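Long-range contacts in galectin (Danio rerio, PDB 6E20), which binds galactose-containing glycans as a galectin linked to innate immunity, and may interact with the envelope glycoprotein of a fish virus: residues P23-I32 with H44-H52; I89-L97 with H107-Y117. All coordinates share one frame; numbering follows the deposited sequence.

Interaction 1 (P23-I32 with H44-H52). With GAL (beta-D-galactopyranose), chain D; NDG (2-acetamido-2-deoxy-alpha-D-glucopyranose), chain C.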
loop_
_atom_site.group_PDB
_atom_site.type_symbol
_atom_site.label_atom_id
_atom_site.label_comp_id
_atom_site.label_asym_id
_atom_site.label_seq_id
_atom_site.Cartn_x
_atom_site.Cartn_y
_atom_site.Cartn_z
ATOM N N PRO B 23 -0.281 -1.416 -16.242
ATOM C CA PRO B 23 -0.543 -0.161 -16.924
ATOM C C PRO B 23 -1.969 -0.278 -17.481
ATOM O O PRO B 23 -2.325 -1.350 -17.903
ATOM C CB PRO B 23 0.535 -0.059 -18.011
ATOM C CG PRO B 23 1.555 -1.124 -17.661
ATOM C CD PRO B 23 0.816 -2.173 -16.861
ATOM N N LYS B 24 -2.738 0.803 -17.427
ATOM C CA LYS B 24 -4.083 0.860 -18.059
ATOM C C LYS B 24 -3.948 0.488 -19.531
ATOM O O LYS B 24 -2.909 0.728 -20.146
ATOM C CB LYS B 24 -4.727 2.241 -17.948
ATOM C CG LYS B 24 -4.847 2.808 -16.548
ATOM C CD LYS B 24 -5.878 2.151 -15.698
ATOM C CE LYS B 24 -6.017 2.785 -14.327
ATOM N NZ LYS B 24 -6.721 4.087 -14.380
ATOM N N PRO B 25 -4.993 -0.099 -20.150
ATOM C CA PRO B 25 -4.916 -0.489 -21.559
ATOM C C PRO B 25 -4.510 0.657 -22.497
ATOM O O PRO B 25 -3.919 0.396 -23.500
ATOM C CB PRO B 25 -6.334 -0.995 -21.893
ATOM C CG PRO B 25 -6.918 -1.395 -20.550
ATOM C CD PRO B 25 -6.270 -0.479 -19.525
ATOM N N ASP B 26 -4.858 1.898 -22.143
ATOM C CA ASP B 26 -4.611 3.100 -22.973
ATOM C C ASP B 26 -3.505 3.944 -22.342
ATOM O O ASP B 26 -3.381 5.123 -22.713
ATOM C CB ASP B 26 -5.900 3.924 -23.139
ATOM C CG ASP B 26 -6.397 4.605 -21.869
ATOM O OD1 ASP B 26 -6.000 4.193 -20.747
ATOM O OD2 ASP B 26 -7.182 5.537 -22.019
ATOM N N SER B 27 -2.673 3.361 -21.483
ATOM C CA SER B 27 -1.586 4.105 -20.793
ATOM C C SER B 27 -0.629 4.765 -21.797
ATOM O O SER B 27 -0.188 4.099 -22.746
ATOM C CB SER B 27 -0.860 3.209 -19.824
ATOM O OG SER B 27 0.114 3.939 -19.090
ATOM N N THR B 28 -0.329 6.056 -21.606
ATOM C CA THR B 28 0.729 6.779 -22.347
ATOM C C THR B 28 1.986 6.748 -21.490
ATOM O O THR B 28 3.083 6.820 -22.033
ATOM C CB THR B 28 0.329 8.223 -22.705
ATOM O OG1 THR B 28 0.248 8.998 -21.505
ATOM C CG2 THR B 28 -0.978 8.290 -23.460
ATOM N N ASN B 29 1.805 6.709 -20.181
ATOM C CA ASN B 29 2.910 6.777 -19.202
ATOM C C ASN B 29 2.329 6.598 -17.799
ATOM O O ASN B 29 1.067 6.727 -17.626
ATOM C CB ASN B 29 3.692 8.092 -19.347
ATOM C CG ASN B 29 3.019 9.288 -18.713
ATOM O OD1 ASN B 29 1.920 9.687 -19.131
ATOM N ND2 ASN B 29 3.646 9.823 -17.673
ATOM N N PHE B 30 3.210 6.390 -16.820
ATOM C CA PHE B 30 2.840 6.349 -15.383
ATOM C C PHE B 30 4.084 6.642 -14.575
ATOM O O PHE B 30 5.164 6.584 -15.165
ATOM C CB PHE B 30 2.195 5.017 -14.981
ATOM C CG PHE B 30 3.070 3.796 -15.072
ATOM C CD1 PHE B 30 3.110 3.029 -16.228
ATOM C CD2 PHE B 30 3.825 3.373 -13.981
ATOM C CE1 PHE B 30 3.902 1.889 -16.303
ATOM C CE2 PHE B 30 4.630 2.242 -14.056
ATOM C CZ PHE B 30 4.648 1.487 -15.210
ATOM N N ALA B 31 3.930 6.971 -13.299
ATOM C CA ALA B 31 5.079 7.359 -12.450
ATOM C C ALA B 31 4.878 6.845 -11.030
ATOM O O ALA B 31 3.736 6.881 -10.516
ATOM C CB ALA B 31 5.301 8.857 -12.477
ATOM N N ILE B 32 5.995 6.391 -10.468
ATOM C CA ILE B 32 6.230 6.051 -9.044
ATOM C C ILE B 32 7.040 7.201 -8.472
ATOM O O ILE B 32 8.101 7.528 -9.041
ATOM C CB ILE B 32 6.989 4.718 -8.899
ATOM C CG1 ILE B 32 6.244 3.550 -9.561
ATOM C CG2 ILE B 32 7.270 4.459 -7.441
ATOM C CD1 ILE B 32 7.141 2.611 -10.334
ATOM N N HIS B 44 11.476 9.998 -8.830
ATOM C CA HIS B 44 10.375 10.017 -9.811
ATOM C C HIS B 44 10.743 9.022 -10.913
ATOM O O HIS B 44 11.694 9.289 -11.646
ATOM C CB HIS B 44 10.169 11.430 -10.339
ATOM C CG HIS B 44 9.264 11.528 -11.518
ATOM N ND1 HIS B 44 7.905 11.591 -11.371
ATOM C CD2 HIS B 44 9.520 11.640 -12.846
ATOM C CE1 HIS B 44 7.338 11.749 -12.563
ATOM N NE2 HIS B 44 8.315 11.755 -13.507
ATOM N N MET B 45 10.040 7.904 -11.003
ATOM C CA MET B 45 10.354 6.890 -12.044
ATOM C C MET B 45 9.161 6.819 -12.989
ATOM O O MET B 45 8.071 6.460 -12.516
ATOM C CB MET B 45 10.630 5.518 -11.442
ATOM C CG MET B 45 10.925 4.487 -12.504
ATOM S SD MET B 45 10.884 2.854 -11.813
ATOM C CE MET B 45 10.737 1.883 -13.316
ATOM N N ASN B 46 9.387 7.125 -14.259
ATOM C CA ASN B 46 8.307 7.484 -15.207
ATOM C C ASN B 46 8.501 6.672 -16.480
ATOM O O ASN B 46 9.077 7.156 -17.458
ATOM C CB ASN B 46 8.257 9.005 -15.352
ATOM C CG ASN B 46 7.200 9.503 -16.310
ATOM O OD1 ASN B 46 7.437 10.480 -17.016
ATOM N ND2 ASN B 46 6.055 8.839 -16.337
ATOM N N PRO B 47 8.054 5.393 -16.488
ATOM C CA PRO B 47 7.911 4.642 -17.736
ATOM C C PRO B 47 6.935 5.361 -18.685
ATOM O O PRO B 47 5.814 5.634 -18.297
ATOM C CB PRO B 47 7.414 3.272 -17.273
ATOM C CG PRO B 47 7.920 3.162 -15.839
ATOM C CD PRO B 47 7.737 4.570 -15.306
ATOM N N ARG B 48 7.425 5.707 -19.878
ATOM C CA ARG B 48 6.681 6.411 -20.951
ATOM C C ARG B 48 6.489 5.469 -22.148
ATOM O O ARG B 48 7.480 5.188 -22.861
ATOM C CB ARG B 48 7.446 7.690 -21.305
ATOM C CG ARG B 48 7.541 8.685 -20.149
ATOM C CD ARG B 48 8.376 9.898 -20.534
ATOM N NE ARG B 48 8.500 10.859 -19.440
ATOM C CZ ARG B 48 9.101 12.039 -19.534
ATOM N NH1 ARG B 48 9.655 12.432 -20.667
ATOM N NH2 ARG B 48 9.144 12.841 -18.497
ATOM N N PHE B 49 5.249 5.028 -22.384
ATOM C CA PHE B 49 4.862 4.332 -23.634
ATOM C C PHE B 49 5.038 5.339 -24.768
ATOM O O PHE B 49 5.761 5.063 -25.764
ATOM C CB PHE B 49 3.423 3.805 -23.559
ATOM C CG PHE B 49 3.253 2.726 -22.525
ATOM C CD1 PHE B 49 3.701 1.438 -22.788
ATOM C CD2 PHE B 49 2.750 3.018 -21.263
ATOM C CE1 PHE B 49 3.612 0.449 -21.821
ATOM C CE2 PHE B 49 2.631 2.026 -20.308
ATOM C CZ PHE B 49 3.085 0.741 -20.581
ATOM N N ASP B 50 4.442 6.512 -24.570
ATOM C CA ASP B 50 4.491 7.627 -25.542
ATOM C C ASP B 50 3.968 8.894 -24.862
ATOM O O ASP B 50 2.713 9.092 -24.834
ATOM C CB ASP B 50 3.685 7.257 -26.785
ATOM C CG ASP B 50 4.050 8.040 -28.033
ATOM O OD1 ASP B 50 4.757 9.034 -27.910
ATOM O OD2 ASP B 50 3.638 7.620 -29.126
ATOM N N ALA B 51 4.872 9.717 -24.321
ATOM C CA ALA B 51 4.527 10.956 -23.586
ATOM C C ALA B 51 5.776 11.846 -23.487
ATOM O O ALA B 51 6.896 11.224 -23.463
ATOM C CB ALA B 51 3.958 10.572 -22.240
ATOM N N HIS B 52 5.641 13.194 -23.503
ATOM C CA HIS B 52 6.753 14.184 -23.290
ATOM C C HIS B 52 7.768 14.043 -24.440
ATOM O O HIS B 52 8.939 14.449 -24.253
ATOM C CB HIS B 52 7.298 13.996 -21.856
ATOM C CG HIS B 52 6.184 13.984 -20.870
ATOM N ND1 HIS B 52 5.273 15.017 -20.755
ATOM C CD2 HIS B 52 5.789 13.023 -20.001
ATOM C CE1 HIS B 52 4.382 14.705 -19.822
ATOM N NE2 HIS B 52 4.676 13.487 -19.342
HETATM C C1 GAL D . 8.795 16.303 -17.489
HETATM C C2 GAL D . 7.397 15.788 -17.249
HETATM C C3 GAL D . 7.175 15.564 -15.757
HETATM C C4 GAL D . 8.280 14.662 -15.205
HETATM C C5 GAL D . 9.651 15.293 -15.532
HETATM C C6 GAL D . 10.860 14.438 -15.080
HETATM O O2 GAL D . 6.507 16.794 -17.739
HETATM O O3 GAL D . 5.917 14.972 -15.547
HETATM O O4 GAL D . 8.102 13.395 -15.840
HETATM O O5 GAL D . 9.772 15.463 -16.942
HETATM O O6 GAL D . 12.096 14.972 -15.592
HETATM C C1 NDG C . 11.739 18.158 -21.455
HETATM C C2 NDG C . 11.817 16.619 -21.163
HETATM C C3 NDG C . 10.601 16.069 -20.494
HETATM C C4 NDG C . 10.135 16.973 -19.364
HETATM C C5 NDG C . 9.843 18.358 -19.945
HETATM C C6 NDG C . 9.227 19.327 -18.915
HETATM C C7 NDG C . 13.179 15.698 -22.778
HETATM C C8 NDG C . 14.206 14.974 -23.615
HETATM O O5 NDG C . 11.059 18.918 -20.450
HETATM O O3 NDG C . 11.034 14.780 -20.072
HETATM O O4 NDG C . 8.935 16.379 -18.899
HETATM O O6 NDG C . 10.086 19.391 -17.763
HETATM O O7 NDG C . 13.267 16.676 -22.313
HETATM N N2 NDG C . 11.998 15.608 -22.247
HETATM O O1 NDG C . 11.146 18.406 -22.714
#
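Asn-46 reaches Phe-30 through its amide: Asn-46 ND2 donates to Phe-30 O over 2.7 Å. The acceptor lies in the amide plane, whereas ND2 sits above the carbonyl plane, 63° out of it. With CG anti to the backbone N (chi1 179°), the amide extends toward strand 30-34 while Asn-46 OD1 takes a straight bond from Arg-48 NE, 170° at the hydrogen and 2.7 Å long. Anchored in this way, the guanidinium meets the glycan edge-on. Arg-48 NH2 donates to galactose O4 at 2.9 Å, and Arg-48 NH1 to O3 of the N-acetylglucosamine at 2.8 Å. His-44 NE2 shares galactose O4 at 2.9 Å, and Ala-31 CB lies obliquely against the His-44 ring. His-52 brings CD2 over the centre of the guanidinium, and the His-52 ring carries galactose O2 above one face.

The backbone sets these groups in place. Antiparallel strands 30-32 and 44-47 are joined through the hydrogen-bonded pair Ile-32 and Met-45, and Phe-30 N continues the pairing to Pro-47 O at 3.1 Å. Asp-50 N donates to Thr-28 O at 2.9 Å, tying the loop after strand 40-47 to the loop leading into strand 30-34. Beneath, Pro-47 covers one face of Phe-30 off-centre, and Phe-49 packs against Pro-23 and Ser-27.

Asn-46 is thus a pocket residue that also holds Arg-48. Asp-54, in a salt bridge with Arg-48, probably offsets part of its charge, and Asn-33 bonds His-44 ND1. Both groups gripping O4 therefore have protein partners, which would favour a preformed site for the galactose recognition seen here.

Interaction 2 (I89-L97 with H107-Y117); sequences ITFTNEEFL and HFPNRQGSEKY
Leu-97 lays CD2 over one face of the His-107 imidazole, a CH-pi contact 3.3 Å from the ring centroid and 19° off its normal. The two side chains run alongside each other on one face of the hairpin 95-99/105-109.

Backbone hydrogen bonds define the pairing. Phe-96 N donates to Phe-108 O at 2.8 Å, and Asn-110 N to Glu-94 O at 2.9 Å where the strands part. The link between strands 85-91 and 95-99 is held by Thr-92 OG1, which accepts from Glu-95 N at 3.1 Å, an ST motif. In this link Glu-94 binds magnesium in a structure of this protein, though no ion sits on this chain.

Aromatic packing fills the other face. Phe-96 CD1 meets the edge of the Phe-108 ring, and Phe-96 CZ lies 3.9 Å from Tyr-117 CE2. Phe-91 CE2 comes within 3.7 Å of Tyr-117 CE2, the ring planes 36° apart. The Asn-110 side chain, CG anti to the backbone N, packs against Phe-96 CE1 and the 92-94 backbone.

The chemistry is mixed: an aromatic core, where Phe-96 and Tyr-117 join the two sheets of the sandwich, and a polar, partly exposed rim.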
loop_
_atom_site.group_PDB
_atom_site.type_symbol
_atom_site.label_atom_id
_atom_site.label_comp_id
_atom_site.label_asym_id
_atom_site.label_seq_id
_atom_site.Cartn_x
_atom_site.Cartn_y
_atom_site.Cartn_z
ATOM N N ILE B 89 12.525 -2.090 -5.718
ATOM C CA ILE B 89 13.385 -0.904 -5.452
ATOM C C ILE B 89 14.085 -1.146 -4.126
ATOM O O ILE B 89 13.383 -1.349 -3.114
ATOM C CB ILE B 89 12.576 0.407 -5.460
ATOM C CG1 ILE B 89 11.806 0.536 -6.776
ATOM C CG2 ILE B 89 13.465 1.628 -5.195
ATOM C CD1 ILE B 89 11.095 1.838 -6.934
ATOM N N THR B 90 15.414 -1.158 -4.177
ATOM C CA THR B 90 16.327 -1.153 -3.022
ATOM C C THR B 90 16.985 0.227 -2.954
ATOM O O THR B 90 17.305 0.786 -4.014
ATOM C CB THR B 90 17.393 -2.234 -3.222
ATOM O OG1 THR B 90 16.708 -3.464 -3.470
ATOM C CG2 THR B 90 18.293 -2.368 -2.024
ATOM N N PHE B 91 17.269 0.764 -1.781
ATOM C CA PHE B 91 18.150 1.958 -1.759
ATOM C C PHE B 91 19.093 1.982 -0.574
ATOM O O PHE B 91 18.895 1.301 0.448
ATOM C CB PHE B 91 17.363 3.267 -1.827
ATOM C CG PHE B 91 16.729 3.747 -0.551
ATOM C CD1 PHE B 91 15.657 3.065 0.004
ATOM C CD2 PHE B 91 17.113 4.953 0.011
ATOM C CE1 PHE B 91 15.022 3.551 1.142
ATOM C CE2 PHE B 91 16.471 5.442 1.141
ATOM C CZ PHE B 91 15.428 4.741 1.705
ATOM N N THR B 92 20.101 2.819 -0.777
ATOM C CA THR B 92 21.218 3.115 0.135
ATOM C C THR B 92 21.230 4.635 0.221
ATOM O O THR B 92 20.524 5.254 -0.604
ATOM C CB THR B 92 22.517 2.517 -0.429
ATOM O OG1 THR B 92 22.732 3.119 -1.711
ATOM C CG2 THR B 92 22.467 1.012 -0.596
ATOM N N ASN B 93 22.031 5.210 1.116
ATOM C CA ASN B 93 22.253 6.678 1.171
ATOM C C ASN B 93 22.605 7.171 -0.238
ATOM O O ASN B 93 22.252 8.319 -0.575
ATOM C CB ASN B 93 23.388 7.052 2.126
ATOM C CG ASN B 93 23.106 6.689 3.567
ATOM O OD1 ASN B 93 23.135 7.557 4.438
ATOM N ND2 ASN B 93 22.851 5.420 3.837
ATOM N N GLU B 94 23.312 6.351 -1.021
ATOM C CA GLU B 94 23.922 6.774 -2.316
ATOM C C GLU B 94 22.896 6.659 -3.456
ATOM O O GLU B 94 22.831 7.595 -4.285
ATOM C CB GLU B 94 25.176 5.957 -2.637
ATOM C CG GLU B 94 26.308 6.123 -1.621
ATOM C CD GLU B 94 26.097 5.406 -0.296
ATOM O OE1 GLU B 94 25.468 4.322 -0.287
ATOM O OE2 GLU B 94 26.554 5.942 0.720
ATOM N N GLU B 95 22.149 5.566 -3.575
ATOM C CA GLU B 95 21.313 5.422 -4.810
ATOM C C GLU B 95 20.137 4.463 -4.629
ATOM O O GLU B 95 20.115 3.664 -3.673
ATOM C CB GLU B 95 22.170 5.075 -6.033
ATOM C CG GLU B 95 22.724 3.678 -6.023
ATOM C CD GLU B 95 23.484 3.212 -7.260
ATOM O OE1 GLU B 95 23.705 2.022 -7.309
ATOM O OE2 GLU B 95 23.919 4.020 -8.129
ATOM N N PHE B 96 19.154 4.602 -5.524
ATOM C CA PHE B 96 18.057 3.633 -5.707
ATOM C C PHE B 96 18.498 2.591 -6.726
ATOM O O PHE B 96 19.068 2.955 -7.773
ATOM C CB PHE B 96 16.784 4.310 -6.203
ATOM C CG PHE B 96 16.259 5.317 -5.230
ATOM C CD1 PHE B 96 16.712 6.634 -5.266
ATOM C CD2 PHE B 96 15.355 4.937 -4.252
ATOM C CE1 PHE B 96 16.218 7.568 -4.377
ATOM C CE2 PHE B 96 14.846 5.883 -3.378
ATOM C CZ PHE B 96 15.287 7.190 -3.439
ATOM N N LEU B 97 18.199 1.336 -6.442
ATOM C CA LEU B 97 18.422 0.231 -7.410
ATOM C C LEU B 97 17.059 -0.343 -7.763
ATOM O O LEU B 97 16.490 -1.036 -6.941
ATOM C CB LEU B 97 19.346 -0.833 -6.802
ATOM C CG LEU B 97 19.876 -1.887 -7.779
ATOM C CD1 LEU B 97 18.765 -2.781 -8.309
ATOM C CD2 LEU B 97 20.617 -1.237 -8.934
ATOM N N HIS B 107 20.036 2.336 -12.051
ATOM C CA HIS B 107 20.749 2.975 -10.920
ATOM C C HIS B 107 20.385 4.446 -10.993
ATOM O O HIS B 107 20.611 5.021 -12.041
ATOM C CB HIS B 107 22.264 2.759 -11.033
ATOM C CG HIS B 107 22.681 1.338 -10.867
ATOM N ND1 HIS B 107 22.404 0.361 -11.815
ATOM C CD2 HIS B 107 23.334 0.714 -9.862
ATOM C CE1 HIS B 107 22.864 -0.805 -11.392
ATOM N NE2 HIS B 107 23.438 -0.616 -10.185
ATOM N N PHE B 108 19.769 5.008 -9.961
ATOM C CA PHE B 108 19.437 6.455 -9.907
ATOM C C PHE B 108 19.935 7.001 -8.576
ATOM O O PHE B 108 19.630 6.423 -7.538
ATOM C CB PHE B 108 17.937 6.690 -10.107
ATOM C CG PHE B 108 17.584 8.159 -10.076
ATOM C CD1 PHE B 108 17.685 8.936 -11.214
ATOM C CD2 PHE B 108 17.241 8.779 -8.890
ATOM C CE1 PHE B 108 17.428 10.298 -11.164
ATOM C CE2 PHE B 108 16.962 10.138 -8.853
ATOM C CZ PHE B 108 17.061 10.895 -9.982
ATOM N N PRO B 109 20.730 8.091 -8.551
ATOM C CA PRO B 109 21.236 8.608 -7.291
ATOM C C PRO B 109 20.126 9.080 -6.351
ATOM O O PRO B 109 19.155 9.722 -6.764
ATOM C CB PRO B 109 22.158 9.758 -7.708
ATOM C CG PRO B 109 21.579 10.209 -9.019
ATOM C CD PRO B 109 21.162 8.913 -9.689
ATOM N N ASN B 110 20.335 8.781 -5.074
ATOM C CA ASN B 110 19.556 9.334 -3.947
ATOM C C ASN B 110 20.090 10.726 -3.608
ATOM O O ASN B 110 20.707 10.874 -2.526
ATOM C CB ASN B 110 19.589 8.375 -2.761
ATOM C CG ASN B 110 18.668 8.777 -1.632
ATOM O OD1 ASN B 110 18.810 8.254 -0.527
ATOM N ND2 ASN B 110 17.759 9.710 -1.872
ATOM N N ARG B 111 19.789 11.713 -4.454
ATOM C CA ARG B 111 20.270 13.122 -4.311
ATOM C C ARG B 111 19.715 13.743 -3.027
ATOM O O ARG B 111 20.469 14.507 -2.389
ATOM C CB ARG B 111 19.864 13.998 -5.492
ATOM C CG ARG B 111 20.364 13.476 -6.830
ATOM C CD ARG B 111 19.502 14.024 -7.939
ATOM N NE ARG B 111 20.039 13.771 -9.261
ATOM C CZ ARG B 111 19.345 13.851 -10.391
ATOM N NH1 ARG B 111 18.057 14.144 -10.368
ATOM N NH2 ARG B 111 19.936 13.596 -11.543
ATOM N N GLN B 112 18.468 13.436 -2.655
ATOM C CA GLN B 112 17.847 13.976 -1.414
ATOM C C GLN B 112 18.641 13.475 -0.201
ATOM O O GLN B 112 18.676 14.182 0.780
ATOM C CB GLN B 112 16.347 13.669 -1.365
ATOM C CG GLN B 112 15.622 14.135 -0.092
ATOM C CD GLN B 112 15.438 15.630 0.053
ATOM O OE1 GLN B 112 14.981 16.132 1.086
ATOM N NE2 GLN B 112 15.764 16.363 -0.994
ATOM N N GLY B 113 19.232 12.287 -0.261
ATOM C CA GLY B 113 20.200 11.803 0.743
ATOM C C GLY B 113 19.563 11.140 1.954
ATOM O O GLY B 113 20.336 10.585 2.769
ATOM N N SER B 114 18.231 11.172 2.110
ATOM C CA SER B 114 17.578 10.653 3.342
ATOM C C SER B 114 17.669 9.123 3.344
ATOM O O SER B 114 17.870 8.528 2.261
ATOM C CB SER B 114 16.172 11.147 3.524
ATOM O OG SER B 114 16.079 12.534 3.241
ATOM N N GLU B 115 17.598 8.527 4.540
ATOM C CA GLU B 115 17.596 7.061 4.778
ATOM C C GLU B 115 16.168 6.551 5.014
ATOM O O GLU B 115 16.018 5.328 5.154
ATOM C CB GLU B 115 18.495 6.727 5.973
ATOM C CG GLU B 115 19.974 6.832 5.626
ATOM C CD GLU B 115 20.918 6.818 6.813
ATOM O OE1 GLU B 115 21.063 5.746 7.417
ATOM O OE2 GLU B 115 21.482 7.890 7.136
ATOM N N LYS B 116 15.161 7.431 5.031
ATOM C CA LYS B 116 13.747 7.023 5.227
ATOM C C LYS B 116 12.808 7.951 4.460
ATOM O O LYS B 116 12.937 9.156 4.611
ATOM C CB LYS B 116 13.410 7.044 6.718
ATOM C CG LYS B 116 12.088 6.392 7.100
ATOM C CD LYS B 116 11.907 6.272 8.602
ATOM C CE LYS B 116 11.729 7.614 9.289
ATOM N NZ LYS B 116 11.869 7.486 10.757
ATOM N N TYR B 117 11.856 7.366 3.726
ATOM C CA TYR B 117 10.817 8.063 2.925
ATOM C C TYR B 117 9.432 7.517 3.307
ATOM O O TYR B 117 9.244 6.303 3.283
ATOM C CB TYR B 117 11.148 7.883 1.441
ATOM C CG TYR B 117 12.426 8.575 1.038
ATOM C CD1 TYR B 117 12.527 9.949 1.152
ATOM C CD2 TYR B 117 13.532 7.875 0.579
ATOM C CE1 TYR B 117 13.676 10.621 0.794
ATOM C CE2 TYR B 117 14.696 8.536 0.202
ATOM C CZ TYR B 117 14.770 9.916 0.321
ATOM O OH TYR B 117 15.902 10.615 0.004
#

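The two contacts lie on opposite sides of the chain's centre, about 22 Å apart between centres, although their nearest atoms come within about 5 Å without touching. Along the chain they are in series: interaction 1 closes before interaction 2 opens. Interaction 1 belongs to the hairpin 30-34/40-47 of the glycan-binding sheet. Interaction 2 pairs 95-99 with 105-109 at one edge of the five-stranded sheet, and reaches the first sheet through strand 116-124, the neighbour of 30-34. Together they sample both layers of the galectin beta-sandwich: one contact shapes the sugar site, and the other packs the opposing sheet against the layer that carries it.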